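Local coordinates for putative membrane protein (Corynebacterium diphtheriae NCTC 13129, PDB 3C8I) that is of unknown function, a putative membrane protein whose crystallised part is a mixed alpha and beta domain of the DUF3239 family, at residues A33-N38 against A48-N53. Sequence-based numbering, arbitrary orientation.
Sequences ALVNTN and ALATRN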
loop_
_atom_site.group_PDB
_atom_site.type_symbol
_atom_site.label_atom_id
_atom_site.label_comp_id
_atom_site.label_asym_id
_atom_site.label_seq_id
_atom_site.Cartn_x
_atom_site.Cartn_y
_atom_site.Cartn_z
ATOM N N ALA B 33 5.856 -18.017 1.376
ATOM C CA ALA B 33 5.532 -18.777 0.168
ATOM C C ALA B 33 6.756 -18.993 -0.698
ATOM O O ALA B 33 7.663 -18.173 -0.694
ATOM C CB ALA B 33 4.421 -18.061 -0.668
ATOM N N LEU B 34 6.776 -20.115 -1.426
ATOM C CA LEU B 34 7.809 -20.403 -2.423
ATOM C C LEU B 34 7.294 -19.970 -3.804
ATOM O O LEU B 34 6.337 -20.536 -4.334
ATOM C CB LEU B 34 8.187 -21.907 -2.403
ATOM C CG LEU B 34 9.327 -22.350 -3.342
ATOM C CD1 LEU B 34 10.689 -21.860 -2.876
ATOM C CD2 LEU B 34 9.361 -23.867 -3.551
ATOM N N VAL B 35 7.934 -18.953 -4.375
ATOM C CA VAL B 35 7.483 -18.331 -5.607
ATOM C C VAL B 35 8.583 -18.308 -6.690
ATOM O O VAL B 35 9.794 -18.403 -6.414
ATOM C CB VAL B 35 6.951 -16.877 -5.359
ATOM C CG1 VAL B 35 5.652 -16.890 -4.536
ATOM C CG2 VAL B 35 8.007 -15.974 -4.727
ATOM N N ASN B 36 8.136 -18.213 -7.935
ATOM C CA ASN B 36 9.003 -18.142 -9.085
ATOM C C ASN B 36 9.094 -16.697 -9.515
ATOM O O ASN B 36 8.084 -16.109 -9.887
ATOM C CB ASN B 36 8.407 -18.981 -10.218
ATOM C CG ASN B 36 9.246 -18.973 -11.494
ATOM O OD1 ASN B 36 10.342 -18.424 -11.556
ATOM N ND2 ASN B 36 8.723 -19.631 -12.518
ATOM N N THR B 37 10.288 -16.120 -9.471
ATOM C CA THR B 37 10.446 -14.704 -9.851
ATOM C C THR B 37 10.549 -14.438 -11.355
ATOM O O THR B 37 10.591 -13.265 -11.777
ATOM C CB THR B 37 11.616 -14.014 -9.124
ATOM O OG1 THR B 37 12.858 -14.535 -9.583
ATOM C CG2 THR B 37 11.521 -14.201 -7.641
ATOM N N ASN B 38 10.574 -15.484 -12.182
ATOM C CA ASN B 38 10.559 -15.280 -13.647
ATOM C C ASN B 38 9.207 -14.795 -14.139
ATOM O O ASN B 38 8.179 -15.387 -13.820
ATOM C CB ASN B 38 10.902 -16.580 -14.412
ATOM C CG ASN B 38 12.355 -16.959 -14.303
ATOM O OD1 ASN B 38 13.221 -16.103 -14.099
ATOM N ND2 ASN B 38 12.652 -18.261 -14.469
ATOM N N ALA B 48 12.209 -18.185 -5.091
ATOM C CA ALA B 48 12.369 -17.196 -4.044
ATOM C C ALA B 48 11.348 -17.444 -2.927
ATOM O O ALA B 48 10.347 -18.167 -3.113
ATOM C CB ALA B 48 12.226 -15.773 -4.611
ATOM N N LEU B 49 11.621 -16.843 -1.783
ATOM C CA LEU B 49 10.745 -16.884 -0.624
ATOM C C LEU B 49 10.097 -15.519 -0.479
ATOM O O LEU B 49 10.785 -14.493 -0.508
ATOM C CB LEU B 49 11.554 -17.211 0.634
ATOM C CG LEU B 49 12.388 -18.492 0.526
ATOM C CD1 LEU B 49 13.385 -18.587 1.674
ATOM C CD2 LEU B 49 11.456 -19.747 0.414
ATOM N N ALA B 50 8.775 -15.504 -0.332
ATOM C CA ALA B 50 8.028 -14.259 -0.169
ATOM C C ALA B 50 7.235 -14.360 1.118
ATOM O O ALA B 50 6.537 -15.337 1.326
ATOM C CB ALA B 50 7.074 -14.029 -1.391
ATOM N N THR B 51 7.299 -13.354 1.972
ATOM C CA THR B 51 6.522 -13.380 3.189
ATOM C C THR B 51 5.418 -12.343 3.226
ATOM O O THR B 51 5.458 -11.322 2.527
ATOM C CB THR B 51 7.415 -13.224 4.466
ATOM O OG1 THR B 51 8.126 -11.989 4.406
ATOM C CG2 THR B 51 8.359 -14.443 4.662
ATOM N N ARG B 52 4.421 -12.608 4.059
ATOM C CA ARG B 52 3.292 -11.721 4.214
ATOM C C ARG B 52 2.677 -11.861 5.590
ATOM O O ARG B 52 2.424 -12.966 6.056
ATOM C CB ARG B 52 2.221 -12.052 3.177
ATOM C CG ARG B 52 1.014 -11.166 3.227
ATOM C CD ARG B 52 0.005 -11.517 2.122
ATOM N NE ARG B 52 -1.157 -10.632 2.156
ATOM C CZ ARG B 52 -1.972 -10.388 1.133
ATOM N NH1 ARG B 52 -1.787 -11.006 -0.026
ATOM N NH2 ARG B 52 -3.001 -9.541 1.277
ATOM N N ASN B 53 2.406 -10.722 6.197
ATOM C CA ASN B 53 1.716 -10.660 7.471
ATOM C C ASN B 53 0.219 -10.747 7.242
ATOM O O ASN B 53 -0.349 -9.977 6.456
ATOM C CB ASN B 53 2.110 -9.398 8.212
ATOM C CG ASN B 53 3.439 -9.549 8.936
ATOM O OD1 ASN B 53 3.474 -9.674 10.167
ATOM N ND2 ASN B 53 4.537 -9.550 8.187
#
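V35 sets its CG2 methyl against the two alanines of the facing strand, 4.0 Å from CB of A50 and 4.2 Å from CB of A48. A beta-branched residue suits this place because branching at CB holds a methyl close to the backbone, where it reaches across to the next strand; the small alanines lie beside it, and L138 of strand 138-140 touches all three. Just past the strand end, T37 CG2, anti to the carbonyl carbon, meets A48 CB at 3.5 Å, tighter than usual for two carbons. On the other face both leucines lean inward at their ends and cross obliquely, L34 CD1 meeting L49 CD2 at 4.0 Å; CG of L34 stands anti to the backbone N (chi1 -176°). The two strands form an antiparallel beta hairpin, 29-36 with 47-54, inside the domain's sheet. The hydrogen-bonded pairs A33 with A50 and V35 with A48 flank the non-hydrogen-bonded pair L34 with L49. A33 and A50 exchange two near-straight bonds, A33 N to A50 O (2.8 Å) and A50 N to A33 O (2.9 Å). V35 N gives a straight bond to A48 O (173°), whereas the return bond from A48 N to V35 O is more bent at 142°. Beyond it N36 OD1 accepts from N38 N in an Asx turn, the N-H coming from well above the amide carbonyl plane, and also from R46 N, while T37 OG1 hydrogen-bonds E140.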